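Local coordinates for cell division control protein 13 (Saccharomyces cerevisiae, PDB 4HCE), which takes part in telomere maintenance, its OB2 domain dimerising as a requirement for productive binding of Stn1, at residues G21-N27 with T41-T47; I65-P70 with V122-K126. All blocks are in the same frame, centred on the assembly; numbering follows the deposited sequence.

How the contacts relate
From the N terminus, strand 16-27 is the first strand of the OB fold, and contact 1 closes a short loop when 41-47 returns antiparallel beside 21-27. The chain then enters strand 65-69, which pairs with 42-47: Leu44 N lies 2.7 Å from Ile67 O, a probable hydrogen bond. Contact 2 opens only after contact 1 has closed, so the two stand in series, neither crossing nor enclosing the other. Contact 2 spans a much longer excursion, through helices 72-79 and 86-92 and strand 101-110, before 122-126 pairs in the parallel sense with 65-70, at a steep angle. With the 42-47/65-69 pairing between them, they tie four of five strands into one sheet.

Contact 1. Residues G21-N27 with T41-T47; sequences GKIVGMN and TLKLYFT
Val24 and Gly25 both sit opposite Tyr45, a beta bulge where the first two strands of the OB fold run antiparallel. Val24 N donates to Tyr45 O at 2.7 Å, and Tyr45 N to Gly25 O at 2.8 Å. Paired backbone bonds link Lys22 with Thr47 before the bulge and Asn27 with Lys43 after it. Tyr45 lies along the bulged pairing. Its CG points opposite the carbonyl carbon (chi1 -58°), which carries the ring along the neighbouring strand toward Asn27. At the root, Tyr45 CB meets Val24 CG2 at 4.1 Å; next, CG lies near Gly25 O and CD2 passes 3.7 Å from that oxygen. Farther out CE2 comes to 3.8 Å from Asn27 CB, CZ stays near it, and the hydroxyl OH of Tyr45 reaches 3.6 Å from that same CB. The Asn27 side chain crosses the outer end of Tyr45 obliquely, its amide plane turned 61° from the ring. Met120 of the second subunit packs on both Asn27 and Tyr45, so this end of the strand pair belongs to the dimer contact. Ile23, Met26, Leu44 and Phe46 occupy the other face. There Met26 CB touches Leu44 CD2 at 3.7 Å, while its thioether end leads off to helix 86-92. Lys22 turns its ammonium away to the carbonyls of Leu94, Lys97 and Asp99. Phe46 has CG anti to the backbone N (chi1 -177°) and leans over toward 21-27, its CD1 beside Lys22 O and, at the far end of the ring, CZ 3.3 Å from Gly21 N.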
# COMPACT_ATOMS: atom_id res chain seq x y z
N GLY B 21 -17.59 2.60 10.86
CA GLY B 21 -17.41 3.81 10.07
C GLY B 21 -17.73 3.48 8.64
O GLY B 21 -18.79 2.88 8.34
N LYS B 22 -16.81 3.85 7.76
CA LYS B 22 -17.05 3.69 6.34
C LYS B 22 -15.81 3.26 5.57
O LYS B 22 -14.66 3.64 5.89
CB LYS B 22 -17.73 4.95 5.73
CG LYS B 22 -19.28 4.92 5.84
CD LYS B 22 -20.05 5.75 4.81
CE LYS B 22 -19.94 5.25 3.38
NZ LYS B 22 -20.76 4.03 3.06
N ILE B 23 -16.04 2.45 4.55
CA ILE B 23 -15.00 2.22 3.57
C ILE B 23 -15.10 3.36 2.60
O ILE B 23 -16.16 3.59 1.98
CB ILE B 23 -15.15 0.89 2.83
CG1 ILE B 23 -15.07 -0.26 3.84
CG2 ILE B 23 -14.08 0.75 1.74
CD1 ILE B 23 -15.73 -1.51 3.33
N VAL B 24 -13.99 4.10 2.50
CA VAL B 24 -13.97 5.33 1.74
C VAL B 24 -13.12 5.20 0.48
O VAL B 24 -12.94 6.16 -0.24
CB VAL B 24 -13.46 6.52 2.59
CG1 VAL B 24 -14.46 6.87 3.66
CG2 VAL B 24 -12.10 6.20 3.21
N GLY B 25 -12.61 4.01 0.20
CA GLY B 25 -11.82 3.81 -1.00
C GLY B 25 -11.21 2.43 -1.10
O GLY B 25 -11.14 1.68 -0.12
N MET B 26 -10.78 2.09 -2.31
CA MET B 26 -10.08 0.85 -2.53
C MET B 26 -8.90 1.04 -3.47
O MET B 26 -8.89 1.95 -4.32
CB MET B 26 -11.03 -0.27 -3.00
CG MET B 26 -11.61 -0.14 -4.40
SD MET B 26 -12.89 -1.37 -4.80
CE MET B 26 -13.81 -0.44 -6.00
N ASN B 27 -7.91 0.19 -3.28
CA ASN B 27 -6.74 0.16 -4.11
C ASN B 27 -6.43 -1.28 -4.55
O ASN B 27 -6.36 -2.19 -3.70
CB ASN B 27 -5.56 0.69 -3.31
CG ASN B 27 -4.49 1.25 -4.20
OD1 ASN B 27 -4.62 2.37 -4.69
ND2 ASN B 27 -3.43 0.48 -4.43
N THR B 41 -2.46 -6.72 -4.80
CA THR B 41 -3.30 -6.94 -3.63
C THR B 41 -4.46 -5.92 -3.54
O THR B 41 -4.29 -4.75 -3.85
CB THR B 41 -2.44 -6.95 -2.35
OG1 THR B 41 -1.54 -8.06 -2.43
CG2 THR B 41 -3.28 -7.09 -1.10
N LEU B 42 -5.63 -6.40 -3.17
CA LEU B 42 -6.77 -5.54 -2.95
C LEU B 42 -6.69 -4.96 -1.54
O LEU B 42 -6.55 -5.70 -0.56
CB LEU B 42 -8.08 -6.30 -3.18
CG LEU B 42 -9.39 -5.55 -2.91
CD1 LEU B 42 -9.60 -4.41 -3.92
CD2 LEU B 42 -10.55 -6.54 -2.97
N LYS B 43 -6.74 -3.64 -1.47
CA LYS B 43 -6.69 -2.89 -0.22
C LYS B 43 -7.94 -2.03 -0.08
O LYS B 43 -8.43 -1.45 -1.08
CB LYS B 43 -5.45 -1.99 -0.17
CG LYS B 43 -4.14 -2.77 -0.16
CD LYS B 43 -2.99 -1.92 -0.67
CE LYS B 43 -2.06 -2.73 -1.56
NZ LYS B 43 -0.74 -3.09 -0.93
N LEU B 44 -8.48 -1.98 1.14
CA LEU B 44 -9.61 -1.09 1.43
C LEU B 44 -9.20 -0.01 2.41
O LEU B 44 -8.35 -0.25 3.27
CB LEU B 44 -10.80 -1.87 1.98
CG LEU B 44 -11.26 -3.07 1.16
CD1 LEU B 44 -12.40 -3.73 1.91
CD2 LEU B 44 -11.69 -2.70 -0.25
N TYR B 45 -9.79 1.17 2.29
CA TYR B 45 -9.54 2.25 3.23
C TYR B 45 -10.77 2.51 4.06
O TYR B 45 -11.86 2.77 3.53
CB TYR B 45 -9.05 3.52 2.53
CG TYR B 45 -7.80 3.21 1.77
CD1 TYR B 45 -6.65 2.87 2.46
CD2 TYR B 45 -7.79 3.14 0.38
CE1 TYR B 45 -5.50 2.52 1.81
CE2 TYR B 45 -6.63 2.78 -0.30
CZ TYR B 45 -5.49 2.46 0.43
OH TYR B 45 -4.33 2.12 -0.21
N PHE B 46 -10.54 2.49 5.36
CA PHE B 46 -11.57 2.60 6.35
C PHE B 46 -11.30 3.73 7.33
O PHE B 46 -10.16 3.92 7.77
CB PHE B 46 -11.69 1.27 7.09
CG PHE B 46 -12.78 1.24 8.10
CD1 PHE B 46 -14.03 0.72 7.79
CD2 PHE B 46 -12.55 1.71 9.37
CE1 PHE B 46 -15.04 0.70 8.75
CE2 PHE B 46 -13.53 1.70 10.31
CZ PHE B 46 -14.78 1.19 10.01
N THR B 47 -12.34 4.49 7.63
CA THR B 47 -12.28 5.58 8.61
C THR B 47 -13.66 5.92 9.19
O THR B 47 -14.69 5.78 8.50
CB THR B 47 -11.63 6.87 8.06
OG1 THR B 47 -11.38 7.78 9.15
CG2 THR B 47 -12.53 7.56 7.03

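Contact 2. Residues I65-P70 with V122-K126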
# COMPACT_ATOMS: atom_id res chain seq x y z
N ILE B 65 -7.32 3.49 8.13
CA ILE B 65 -6.41 2.38 8.01
C ILE B 65 -6.61 1.67 6.68
O ILE B 65 -7.73 1.64 6.12
CB ILE B 65 -6.46 1.40 9.20
CG1 ILE B 65 -7.87 0.87 9.42
CG2 ILE B 65 -5.88 2.04 10.47
CD1 ILE B 65 -7.84 -0.58 9.84
N GLU B 66 -5.49 1.14 6.19
CA GLU B 66 -5.44 0.24 5.06
C GLU B 66 -5.80 -1.20 5.53
O GLU B 66 -5.28 -1.70 6.51
CB GLU B 66 -4.03 0.29 4.44
CG GLU B 66 -3.74 -0.87 3.49
CD GLU B 66 -2.24 -1.10 3.28
OE1 GLU B 66 -1.63 -2.03 3.91
OE2 GLU B 66 -1.68 -0.32 2.49
N ILE B 67 -6.69 -1.85 4.81
CA ILE B 67 -7.07 -3.23 5.12
C ILE B 67 -6.82 -4.07 3.87
O ILE B 67 -7.38 -3.79 2.80
CB ILE B 67 -8.55 -3.34 5.50
CG1 ILE B 67 -8.91 -2.39 6.66
CG2 ILE B 67 -8.90 -4.78 5.86
CD1 ILE B 67 -10.41 -2.22 6.87
N VAL B 68 -5.97 -5.08 3.99
CA VAL B 68 -5.67 -5.95 2.89
C VAL B 68 -6.59 -7.15 2.91
O VAL B 68 -6.88 -7.70 4.00
CB VAL B 68 -4.16 -6.37 2.80
CG1 VAL B 68 -3.24 -5.17 2.98
CG2 VAL B 68 -3.80 -7.40 3.84
N ILE B 69 -7.09 -7.50 1.72
CA ILE B 69 -7.71 -8.79 1.43
C ILE B 69 -6.60 -9.55 0.71
O ILE B 69 -6.35 -9.32 -0.48
CB ILE B 69 -8.93 -8.68 0.47
CG1 ILE B 69 -9.71 -7.39 0.70
CG2 ILE B 69 -9.82 -9.92 0.57
CD1 ILE B 69 -10.58 -7.34 1.94
N PRO B 70 -5.90 -10.44 1.43
CA PRO B 70 -4.60 -11.00 0.99
C PRO B 70 -4.55 -11.99 -0.20
O PRO B 70 -3.51 -12.07 -0.88
CB PRO B 70 -4.02 -11.65 2.25
CG PRO B 70 -5.12 -11.68 3.26
CD PRO B 70 -6.30 -10.89 2.77
N VAL B 122 0.38 -6.08 8.47
CA VAL B 122 -0.72 -5.39 7.83
C VAL B 122 -1.99 -5.77 8.58
O VAL B 122 -2.00 -6.76 9.33
CB VAL B 122 -0.85 -5.76 6.34
CG1 VAL B 122 0.40 -5.33 5.54
CG2 VAL B 122 -1.09 -7.26 6.18
N TRP B 123 -3.04 -4.98 8.37
CA TRP B 123 -4.38 -5.34 8.78
C TRP B 123 -5.05 -6.16 7.70
O TRP B 123 -5.10 -5.76 6.54
CB TRP B 123 -5.20 -4.07 9.04
CG TRP B 123 -4.77 -3.35 10.29
CD1 TRP B 123 -4.12 -2.13 10.40
CD2 TRP B 123 -4.93 -3.83 11.67
NE1 TRP B 123 -3.88 -1.81 11.72
CE2 TRP B 123 -4.37 -2.78 12.54
CE3 TRP B 123 -5.48 -4.95 12.26
CZ2 TRP B 123 -4.36 -2.89 13.92
CZ3 TRP B 123 -5.48 -5.05 13.65
CH2 TRP B 123 -4.91 -4.06 14.46
N SER B 124 -5.58 -7.32 8.06
CA SER B 124 -6.38 -8.05 7.10
C SER B 124 -7.84 -8.14 7.52
O SER B 124 -8.13 -8.11 8.70
CB SER B 124 -5.83 -9.44 6.87
OG SER B 124 -6.00 -10.17 8.06
N LEU B 125 -8.73 -8.31 6.55
CA LEU B 125 -10.14 -8.34 6.82
C LEU B 125 -10.58 -9.65 7.44
O LEU B 125 -10.62 -10.67 6.77
CB LEU B 125 -10.95 -8.09 5.54
CG LEU B 125 -12.45 -7.90 5.72
CD1 LEU B 125 -12.77 -7.36 7.11
CD2 LEU B 125 -12.94 -6.93 4.66
N LYS B 126 -10.91 -9.61 8.73
CA LYS B 126 -11.42 -10.79 9.41
C LYS B 126 -12.93 -10.96 9.16
O LYS B 126 -13.39 -12.02 8.75
CB LYS B 126 -11.16 -10.74 10.90
CG LYS B 126 -11.35 -12.07 11.59
CD LYS B 126 -10.88 -12.00 13.03
CE LYS B 126 -10.64 -13.40 13.58
NZ LYS B 126 -11.86 -13.90 14.26
O HOH W 1 -2.54 -2.66 6.88
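Matching torsions in Val68 (chi1 -46°) and Val122 (chi1 -63°) place CG2 of each between its own backbone N and carbonyl carbon, and the two methyls meet at 3.6 Å with the side chains at about a right angle. Ile65 extends CD1 over one face of the Trp123 indole, 4.1 Å from CD1 of that ring; Arg107 adds a cation-pi contact. Farther along, Ile69 and Leu125 lie side by side, CD1 of the isoleucine 3.6 Å from CD2 of the leucine. This is the parallel pairing of the third and fifth OB-fold strands, whose segments cross at 60° and share two direct hydrogen bonds: Val68 N to Trp123 O (2.8 Å) and Leu125 N to Val68 O (3.2 Å). An alanine in place of Val68 would probably keep both backbone bonds but open a gap beside Val122 CG2, leaving that methyl without its partner. Where the strands part, a water accepts a hydrogen bond from Trp123 N at 2.8 Å and donates to Glu66 O and OE1. On the 65-70 side both direct hydrogen bonds thus fall on Val68, through its N and O, with Val122 packed against its side chain and water extending the polar link to Glu66.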